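Major pilin protein fimA (Silicibacter pomeroyi, PDB 2IMH) is of unknown function but, as a DUF1028 family member, folds into a four-layer alpha-beta-beta-alpha sandwich of two antiparallel sheets between helices. Local coordinates at residues I7-P12 / R144-A149; Q85-D90 / S114-G119; E102-K107 / G119-D124; L128-E133 / L150-G155. All coordinates share one frame; numbering follows the deposited sequence.

Interaction 1: residues I7-P12 / R144-A149; sequences ILAHDP and RRLLAA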
# COMPACT_ATOMS: atom_id res chain seq x y z
N ILE A 7 -3.05 -4.42 0.01
CA ILE A 7 -2.62 -4.91 -1.29
C ILE A 7 -1.38 -4.12 -1.67
O ILE A 7 -1.35 -2.92 -1.45
CB ILE A 7 -3.72 -4.77 -2.37
CG1 ILE A 7 -3.26 -5.40 -3.68
CG2 ILE A 7 -4.21 -3.32 -2.52
CD1 ILE A 7 -4.40 -5.80 -4.57
N LEU A 8 -0.36 -4.83 -2.16
CA LEU A 8 0.84 -4.21 -2.75
C LEU A 8 0.86 -4.55 -4.22
O LEU A 8 0.53 -5.68 -4.60
CB LEU A 8 2.12 -4.72 -2.10
CG LEU A 8 2.18 -4.67 -0.56
CD1 LEU A 8 3.45 -5.35 -0.03
CD2 LEU A 8 2.05 -3.23 -0.08
N ALA A 9 1.27 -3.61 -5.06
CA ALA A 9 1.32 -3.90 -6.49
C ALA A 9 2.36 -3.06 -7.21
O ALA A 9 2.73 -1.99 -6.74
CB ALA A 9 -0.05 -3.66 -7.14
N HIS A 10 2.81 -3.59 -8.35
CA HIS A 10 3.70 -2.93 -9.29
C HIS A 10 2.88 -2.59 -10.54
O HIS A 10 2.01 -3.37 -10.95
CB HIS A 10 4.87 -3.90 -9.59
CG HIS A 10 5.68 -3.58 -10.81
ND1 HIS A 10 6.26 -2.35 -11.03
CD2 HIS A 10 6.11 -4.38 -11.82
CE1 HIS A 10 6.95 -2.38 -12.17
NE2 HIS A 10 6.88 -3.60 -12.66
N ASP A 11 3.12 -1.41 -11.11
CA ASP A 11 2.47 -1.00 -12.35
C ASP A 11 3.51 -1.09 -13.48
O ASP A 11 4.30 -0.17 -13.66
CB ASP A 11 1.97 0.44 -12.21
CG ASP A 11 1.23 0.93 -13.45
OD1 ASP A 11 0.46 0.15 -14.03
OD2 ASP A 11 1.41 2.11 -13.82
N PRO A 12 3.54 -2.23 -14.20
CA PRO A 12 4.63 -2.46 -15.14
C PRO A 12 4.81 -1.35 -16.17
O PRO A 12 5.94 -0.96 -16.44
CB PRO A 12 4.22 -3.77 -15.82
CG PRO A 12 3.43 -4.48 -14.79
CD PRO A 12 2.62 -3.38 -14.15
N ARG A 144 -6.65 3.80 -9.27
CA ARG A 144 -8.05 3.41 -9.22
C ARG A 144 -8.21 1.90 -9.10
O ARG A 144 -9.22 1.43 -8.58
CB ARG A 144 -8.84 3.95 -10.43
CG ARG A 144 -8.97 5.47 -10.45
CD ARG A 144 -9.68 5.94 -11.74
NE ARG A 144 -11.11 5.61 -11.70
CZ ARG A 144 -11.94 5.64 -12.75
NH1 ARG A 144 -11.52 6.00 -13.96
NH2 ARG A 144 -13.22 5.31 -12.57
N ARG A 145 -7.21 1.16 -9.58
CA ARG A 145 -7.20 -0.30 -9.43
C ARG A 145 -7.03 -0.66 -7.96
O ARG A 145 -7.69 -1.56 -7.44
CB ARG A 145 -6.07 -0.93 -10.26
CG ARG A 145 -6.51 -1.32 -11.67
CD ARG A 145 -5.46 -1.00 -12.73
NE ARG A 145 -4.18 -1.70 -12.56
CZ ARG A 145 -3.05 -1.29 -13.12
NH1 ARG A 145 -1.93 -1.97 -12.93
NH2 ARG A 145 -3.03 -0.20 -13.87
N LEU A 146 -6.13 0.08 -7.28
CA LEU A 146 -5.91 -0.11 -5.85
C LEU A 146 -7.19 0.20 -5.10
O LEU A 146 -7.61 -0.57 -4.24
CB LEU A 146 -4.75 0.77 -5.35
CG LEU A 146 -3.35 0.40 -5.85
CD1 LEU A 146 -2.36 1.51 -5.50
CD2 LEU A 146 -2.87 -0.97 -5.30
N LEU A 147 -7.84 1.31 -5.45
CA LEU A 147 -9.12 1.65 -4.81
C LEU A 147 -10.19 0.58 -5.04
O LEU A 147 -10.91 0.21 -4.12
CB LEU A 147 -9.62 3.03 -5.27
CG LEU A 147 -8.85 4.24 -4.75
CD1 LEU A 147 -9.22 5.53 -5.51
CD2 LEU A 147 -9.05 4.44 -3.24
N ALA A 148 -10.27 0.08 -6.27
CA ALA A 148 -11.22 -0.98 -6.63
C ALA A 148 -11.00 -2.21 -5.74
O ALA A 148 -11.96 -2.84 -5.29
CB ALA A 148 -11.07 -1.35 -8.08
N ALA A 149 -9.73 -2.53 -5.50
CA ALA A 149 -9.36 -3.63 -4.61
C ALA A 149 -9.88 -3.45 -3.19
O ALA A 149 -10.44 -4.39 -2.62
CB ALA A 149 -7.85 -3.85 -4.62
O HOH W 1 -0.40 -4.05 -12.02
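Ile7 reaches from strand 4-11 to helix 142-155 with two of its branches. Its CG2 meets Leu146 CD2 at 3.9 Å, and its CD1 meets Ala149 CB at 4.0 Å. CG1 stands opposite the backbone N (chi1 -175°), which carries the longer branch over to Ala149 while CG2 is left facing Leu146. Leu146 CD2 also serves the next inward-facing strand residue, lying 4.3 Å from Ala9 CB, so one methyl touches both Ile7 and Ala9. Past this apolar patch the contact turns polar. Arg145 bends at chi2 and chi3, and its guanidinium presents an edge to Asp11, with NH1 3.4 Å from OD1. This salt bridge is long and its hydrogen bond weak; Arg145 has a second conformer, which makes the link less certain still. The carboxylate and guanidinium planes are turned 61° apart, so the two groups do not lie flat together. A water in the guanidinium plane donates to His10 O at 2.7 Å and accepts a weak bond from Arg145 NH1. In the second shell, Thr14 OG1 bonds Asp11 OD2 and holds the carboxylate, while Leu140 O takes a weak bond from Arg145 NH2. Phe135 of helix 126-137 touches Ala9, Arg145 and Leu146, and Met168 and Val170 of strand 165-172 also pack on Leu146, placing helix 142-155 against the six-stranded sheet.

Interaction 2: residues Q85-D90 / S114-G119; sequences QLAAMD and SGIASG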
# COMPACT_ATOMS: atom_id res chain seq x y z
N GLN A 85 2.10 -10.08 10.86
CA GLN A 85 1.89 -10.49 9.49
C GLN A 85 2.66 -9.49 8.61
O GLN A 85 2.65 -8.30 8.89
CB GLN A 85 0.40 -10.43 9.16
CG GLN A 85 0.05 -10.83 7.74
CD GLN A 85 -1.45 -10.91 7.49
OE1 GLN A 85 -2.20 -10.02 7.87
NE2 GLN A 85 -1.87 -11.99 6.84
N LEU A 86 3.33 -10.00 7.58
CA LEU A 86 4.20 -9.17 6.76
C LEU A 86 4.13 -9.57 5.29
O LEU A 86 4.11 -10.76 4.96
CB LEU A 86 5.66 -9.32 7.24
CG LEU A 86 6.71 -8.46 6.50
CD1 LEU A 86 6.43 -6.97 6.73
CD2 LEU A 86 8.14 -8.81 6.95
N ALA A 87 4.07 -8.57 4.42
CA ALA A 87 4.07 -8.84 2.99
C ALA A 87 5.06 -7.87 2.37
O ALA A 87 5.22 -6.73 2.84
CB ALA A 87 2.70 -8.62 2.40
N ALA A 88 5.76 -8.32 1.34
CA ALA A 88 6.77 -7.47 0.72
C ALA A 88 6.82 -7.79 -0.75
O ALA A 88 6.66 -8.94 -1.15
CB ALA A 88 8.14 -7.71 1.33
N MSE A 89 7.10 -6.77 -1.56
CA MSE A 89 7.14 -6.95 -3.00
C MSE A 89 8.34 -6.19 -3.55
O MSE A 89 8.60 -5.08 -3.10
CB MSE A 89 5.84 -6.40 -3.64
CG MSE A 89 5.80 -6.56 -5.14
SE MSE A 89 4.59 -5.24 -5.96
CE MSE A 89 5.67 -3.64 -5.69
N ASP A 90 9.07 -6.78 -4.50
CA ASP A 90 10.23 -6.11 -5.06
C ASP A 90 9.85 -5.26 -6.26
O ASP A 90 8.67 -5.18 -6.61
CB ASP A 90 11.39 -7.10 -5.37
CG ASP A 90 11.17 -7.97 -6.62
OD1 ASP A 90 10.22 -7.74 -7.41
OD2 ASP A 90 12.00 -8.90 -6.80
N SER A 114 1.37 -9.28 -10.40
CA SER A 114 2.09 -8.04 -10.14
C SER A 114 1.90 -7.52 -8.72
O SER A 114 1.87 -6.31 -8.51
CB SER A 114 1.62 -6.97 -11.13
OG SER A 114 0.28 -6.63 -10.86
N GLY A 115 1.78 -8.42 -7.75
CA GLY A 115 1.53 -8.01 -6.38
C GLY A 115 1.09 -9.07 -5.40
O GLY A 115 1.22 -10.27 -5.67
N ILE A 116 0.55 -8.62 -4.27
CA ILE A 116 0.20 -9.52 -3.17
C ILE A 116 -0.86 -8.85 -2.29
O ILE A 116 -0.75 -7.67 -1.97
CB ILE A 116 1.45 -9.96 -2.34
CG1 ILE A 116 1.10 -11.03 -1.29
CG2 ILE A 116 2.14 -8.76 -1.66
CD1 ILE A 116 2.33 -11.69 -0.69
N ALA A 117 -1.88 -9.62 -1.94
CA ALA A 117 -2.92 -9.18 -1.03
C ALA A 117 -2.74 -9.98 0.26
O ALA A 117 -2.41 -11.16 0.20
CB ALA A 117 -4.27 -9.49 -1.63
N SER A 118 -2.93 -9.33 1.42
CA SER A 118 -2.87 -10.06 2.71
C SER A 118 -3.83 -9.45 3.71
O SER A 118 -4.19 -8.29 3.61
CB SER A 118 -1.45 -10.10 3.27
OG SER A 118 -0.94 -8.79 3.50
N GLY A 119 -4.26 -10.24 4.69
CA GLY A 119 -5.17 -9.68 5.67
C GLY A 119 -5.37 -10.61 6.83
O GLY A 119 -4.90 -11.75 6.81
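The two sheets of the alpha-beta-beta-alpha sandwich meet face to face here, strand 85-90 of one lying over strand 115-120 of the other, with Ala87 set above Ile116 and Ser118. The strands run nearly antiparallel, at 170°, with their axes only 7.3 Å apart. Small residues permit this closeness: Ala87 CB sits 3.8 Å from Ser118 OG and 4.1 Å from Ile116 CG2. Ser6 OG forms a weak bond with that hydroxyl. At one end Gln85 spans the gap, fully extended with CG opposite the backbone N (chi1 179°), and its NE2 donates to Gly119 O at 3.0 Å. The acceptor lies in the plane of the Gln85 amide, yet NE2 stands above the carbonyl plane of Gly119, 55° out of it. Both ends of this buried amide have further partners, Thr99 OG1 at NE2 and the side-chain nitrogens of Gln45 and Asn120 at OE1, which together fix its rotation. A leucine in its place would probably leave Gly119 O, Thr99 and the two amide nitrogens without this shared mate inside the sandwich. At the other end Met89, a selenomethionine bent at chi3, rests its SE 4.1 Å from Gly115 CA, where no side chain intervenes.

Interaction 3: residues E102-K107 / G119-D124; sequences ENQDIK and GNMLGD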
# COMPACT_ATOMS: atom_id res chain seq x y z
N GLU A 102 -0.95 -16.58 15.45
CA GLU A 102 -1.77 -15.98 16.51
C GLU A 102 -2.55 -14.73 16.07
O GLU A 102 -3.29 -14.14 16.86
CB GLU A 102 -0.94 -15.70 17.76
CG GLU A 102 -0.33 -16.95 18.41
CD GLU A 102 -1.39 -17.98 18.80
OE1 GLU A 102 -2.39 -17.60 19.45
OE2 GLU A 102 -1.22 -19.16 18.42
N ASN A 103 -2.41 -14.35 14.80
CA ASN A 103 -3.33 -13.37 14.23
C ASN A 103 -4.74 -13.95 14.22
O ASN A 103 -4.91 -15.18 14.18
CB ASN A 103 -2.92 -13.03 12.79
CG ASN A 103 -1.57 -12.36 12.72
OD1 ASN A 103 -1.40 -11.23 13.18
ND2 ASN A 103 -0.60 -13.07 12.16
N GLN A 104 -5.75 -13.10 14.22
CA GLN A 104 -7.13 -13.58 14.24
C GLN A 104 -7.58 -14.12 12.89
O GLN A 104 -7.26 -13.56 11.84
CB GLN A 104 -8.07 -12.47 14.70
CG GLN A 104 -7.81 -12.00 16.13
CD GLN A 104 -8.32 -12.98 17.19
OE1 GLN A 104 -9.25 -13.76 16.95
NE2 GLN A 104 -7.69 -12.94 18.38
N ASP A 105 -8.34 -15.23 12.91
CA ASP A 105 -8.94 -15.74 11.69
C ASP A 105 -10.06 -14.82 11.20
O ASP A 105 -10.63 -14.10 12.00
CB ASP A 105 -9.51 -17.15 11.92
CG ASP A 105 -8.43 -18.16 12.21
OD1 ASP A 105 -7.40 -18.16 11.49
OD2 ASP A 105 -8.60 -18.96 13.16
N ILE A 106 -10.37 -14.81 9.91
CA ILE A 106 -9.65 -15.54 8.88
C ILE A 106 -8.43 -14.71 8.42
O ILE A 106 -8.48 -13.47 8.43
CB ILE A 106 -10.63 -15.93 7.73
CG1 ILE A 106 -11.58 -17.04 8.23
CG2 ILE A 106 -9.88 -16.34 6.46
CD1 ILE A 106 -12.92 -17.11 7.53
N LYS A 107 -7.33 -15.40 8.07
CA LYS A 107 -6.03 -14.80 7.62
C LYS A 107 -5.59 -15.69 6.42
O LYS A 107 -5.82 -16.88 6.47
CB LYS A 107 -5.03 -14.78 8.79
CG LYS A 107 -4.86 -16.13 9.54
CD LYS A 107 -4.05 -15.94 10.80
CE LYS A 107 -3.83 -17.24 11.57
NZ LYS A 107 -4.93 -17.50 12.56
N GLY A 119 -4.26 -10.24 4.69
CA GLY A 119 -5.17 -9.68 5.67
C GLY A 119 -5.37 -10.61 6.83
O GLY A 119 -4.90 -11.75 6.81
N ASN A 120 -6.07 -10.11 7.85
CA ASN A 120 -6.41 -10.93 9.01
C ASN A 120 -7.70 -10.41 9.64
O ASN A 120 -8.18 -9.32 9.30
CB ASN A 120 -5.26 -10.98 10.03
CG ASN A 120 -4.90 -9.60 10.59
OD1 ASN A 120 -5.43 -9.19 11.63
ND2 ASN A 120 -3.99 -8.89 9.91
N MSE A 121 -8.26 -11.21 10.55
CA MSE A 121 -9.59 -10.92 11.09
C MSE A 121 -10.63 -10.72 9.97
O MSE A 121 -11.51 -9.86 10.07
CB MSE A 121 -9.51 -9.71 12.04
CG MSE A 121 -10.78 -9.41 12.83
SE MSE A 121 -11.37 -10.92 13.91
CE MSE A 121 -12.78 -11.62 12.75
N LEU A 122 -10.51 -11.51 8.91
CA LEU A 122 -11.40 -11.44 7.77
C LEU A 122 -12.64 -12.31 8.01
O LEU A 122 -12.59 -13.29 8.77
CB LEU A 122 -10.68 -11.94 6.52
CG LEU A 122 -9.33 -11.29 6.18
CD1 LEU A 122 -8.66 -12.05 5.05
CD2 LEU A 122 -9.51 -9.81 5.80
N GLY A 123 -13.74 -11.96 7.35
CA GLY A 123 -14.97 -12.75 7.48
C GLY A 123 -14.99 -14.02 6.63
O GLY A 123 -15.72 -14.96 6.93
N ASP A 124 -14.18 -14.04 5.58
CA ASP A 124 -14.16 -15.14 4.60
C ASP A 124 -12.88 -15.14 3.82
O ASP A 124 -12.26 -14.09 3.63
CB ASP A 124 -15.31 -14.97 3.60
CG ASP A 124 -16.52 -15.80 3.95
OD1 ASP A 124 -16.35 -17.02 4.26
OD2 ASP A 124 -17.64 -15.25 3.91
O HOH W 2 -5.19 -10.30 14.15
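Ile106 lies along Leu122 and the two residues after it, touching them atom by atom. Its CB is 3.4 Å from Leu122 O, with CG1 a little farther from the same oxygen. CG2 approaches Asp124 C at 4.2 Å. The tip, CD1, ends against Gly123 O at 3.6 Å and also touches Asp124 CA. CG1 points opposite the carbonyl carbon (chi1 -71°), and this keeps the chain running beside 122-124. The backbones beneath are paired: Ile106 N donates to Leu122 O at 2.9 Å, nearly straight (170°), and Leu122 N returns a bond to Ile106 O at 2.9 Å. Met121 N instead turns to Gln104 O, also at 2.9 Å. Met121 and Leu122 both stand opposite Ile106, which makes a G1 beta bulge, with Met121 in the left-handed backbone region (phi 53°). A cis peptide precedes Ile106. Behind the bulge, Lys107 touches Asn120 with CB, then folds its amine back over its own loop, where NZ bonds Asn103 O at 2.8 Å and Asp105 OD1 at 2.8 Å. A methionine at Lys107 would probably leave the Asp105 carboxylate without its countercharge and Asn103 O without this donor, allowing the loop to shift. A water joins Gln104 N to Asn120 OD1, the rest of that amide being held by Gln85. Asn103 bonds Gly100, Arg84 and Ala47, tying the loop towards the four-stranded sheet, and Leu122 packs on Val127 and Leu128 of helix 126-137.

Interaction 4: residues L128-E133 / L150-G155; sequences LGAMTE and LIAAEG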
# COMPACT_ATOMS: atom_id res chain seq x y z
N LEU A 128 -9.89 -11.78 0.33
CA LEU A 128 -8.63 -11.59 -0.41
C LEU A 128 -8.76 -11.99 -1.87
O LEU A 128 -8.16 -11.36 -2.75
CB LEU A 128 -7.47 -12.33 0.28
CG LEU A 128 -7.20 -11.86 1.71
CD1 LEU A 128 -6.10 -12.70 2.32
CD2 LEU A 128 -6.84 -10.36 1.79
N GLY A 129 -9.52 -13.05 -2.14
CA GLY A 129 -9.83 -13.44 -3.51
C GLY A 129 -10.53 -12.31 -4.25
O GLY A 129 -10.15 -11.99 -5.39
N ALA A 130 -11.54 -11.70 -3.62
CA ALA A 130 -12.31 -10.62 -4.26
C ALA A 130 -11.42 -9.40 -4.48
O ALA A 130 -11.48 -8.75 -5.53
CB ALA A 130 -13.53 -10.23 -3.43
N MSE A 131 -10.59 -9.10 -3.49
CA MSE A 131 -9.62 -8.01 -3.59
C MSE A 131 -8.71 -8.19 -4.81
O MSE A 131 -8.51 -7.28 -5.61
CB MSE A 131 -8.76 -7.99 -2.32
CG MSE A 131 -7.85 -6.80 -2.23
SE MSE A 131 -6.94 -6.83 -0.53
CE MSE A 131 -6.93 -4.88 -0.27
N THR A 132 -8.15 -9.39 -4.94
CA THR A 132 -7.21 -9.71 -6.03
C THR A 132 -7.92 -9.65 -7.39
O THR A 132 -7.45 -8.98 -8.34
CB THR A 132 -6.64 -11.12 -5.81
OG1 THR A 132 -5.90 -11.16 -4.58
CG2 THR A 132 -5.73 -11.52 -6.96
N GLU A 133 -9.04 -10.34 -7.50
CA GLU A 133 -9.83 -10.32 -8.73
C GLU A 133 -10.14 -8.89 -9.17
O GLU A 133 -9.99 -8.55 -10.34
CB GLU A 133 -11.14 -11.10 -8.54
CG GLU A 133 -12.08 -11.08 -9.75
CD GLU A 133 -13.45 -11.71 -9.49
OE1 GLU A 133 -13.74 -12.11 -8.33
OE2 GLU A 133 -14.26 -11.81 -10.44
N LEU A 150 -9.70 -2.26 -2.62
CA LEU A 150 -10.22 -1.98 -1.27
C LEU A 150 -11.75 -2.14 -1.21
O LEU A 150 -12.29 -2.76 -0.29
CB LEU A 150 -9.87 -0.56 -0.83
CG LEU A 150 -8.40 -0.24 -0.57
CD1 LEU A 150 -8.28 1.19 -0.03
CD2 LEU A 150 -7.76 -1.25 0.40
N ILE A 151 -12.43 -1.57 -2.19
CA ILE A 151 -13.89 -1.67 -2.27
C ILE A 151 -14.39 -3.12 -2.37
O ILE A 151 -15.33 -3.51 -1.66
CB ILE A 151 -14.42 -0.77 -3.41
CG1 ILE A 151 -14.33 0.70 -2.98
CG2 ILE A 151 -15.84 -1.16 -3.84
CD1 ILE A 151 -15.28 1.09 -1.83
N ALA A 152 -13.74 -3.92 -3.22
CA ALA A 152 -14.11 -5.33 -3.36
C ALA A 152 -13.86 -6.10 -2.07
O ALA A 152 -14.63 -6.98 -1.69
CB ALA A 152 -13.31 -5.97 -4.50
N ALA A 153 -12.75 -5.79 -1.40
CA ALA A 153 -12.42 -6.48 -0.14
C ALA A 153 -13.48 -6.15 0.90
O ALA A 153 -13.93 -7.03 1.63
CB ALA A 153 -11.07 -6.05 0.35
N GLU A 154 -13.86 -4.87 0.96
CA GLU A 154 -14.90 -4.41 1.90
C GLU A 154 -16.24 -5.09 1.60
O GLU A 154 -16.91 -5.58 2.51
CB GLU A 154 -15.06 -2.90 1.83
CG GLU A 154 -16.09 -2.37 2.82
CD GLU A 154 -16.29 -0.89 2.66
OE1 GLU A 154 -16.31 -0.43 1.51
OE2 GLU A 154 -16.44 -0.21 3.70
N GLY A 155 -16.60 -5.13 0.33
CA GLY A 155 -17.88 -5.68 -0.10
C GLY A 155 -18.01 -7.19 0.11
O GLY A 155 -19.12 -7.72 0.16
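The peptide groups of Ala130 and Ala152 are the flat groups at this contact, each carbonyl oxygen meeting the other residue's methyl: Ala130 O lies 3.5 Å from Ala152 CB, and Ala152 O 3.8 Å from Ala130 CB. The two methyls, Ala130 CB and Ala152 CB, stand 4.4 Å apart. A third carbonyl, that of Leu128, is gripped within its own helix from opposite faces of its plane, by Thr132 N on one side and Thr132 OG1 on the other. The hydroxyl bond is 2.9 Å from Thr132 OG1 to Leu128 O, so this side chain is folded back on its helix, on the side away from helix 142-155. The helices 126-137 and 142-155 form an antiparallel helical hairpin, their segments crossing at 154° with axes 7.5 Å apart, a close approach that the alanines make possible. No hydrogen bond links 128-133 to 150-155. Where the backbones come nearest, Met131 CB packs on Ala153 CB at 4.0 Å, and Met131 CG rests on the same methyl. Met131, a selenomethionine, holds CG opposite its backbone N (chi1 -172°), then bends at chi3 to carry CE to Leu150 CD2 at 3.8 Å. Their side chains lie side by side and point the same way, down to the six-stranded sheet, where Phe5 of strand 4-11 touches Met131, Leu150 and Ala153 alike. On its other flank Leu150 meets Ile190 and Leu193 of helix 189-200, while Ala156, just beyond helix 142-155, touches Ala130.

Interactions 1 and 2 lie on opposite faces of one sheet: strands 4-11 and 115-120 are neighbours in it, joined by probable hydrogen bonds from Leu8 N to Ile116 O and His10 N to Ser114 O, both 2.9 Å. Interactions 2 and 3 share Gly119 and are tied by Gln85 OE1 to Asn120 ND2, 2.9 Å. Interaction 4 uses the same helix 142-155 as interaction 1, with Met131 CE 3.8 Å from Ile7 CB, and meets interaction 3 where Leu122 CD1 lies 3.6 Å from Leu128 CG. Interactions 1 and 3 do not touch; their centres are about 21 Å apart. No ligand marks a functional site among them.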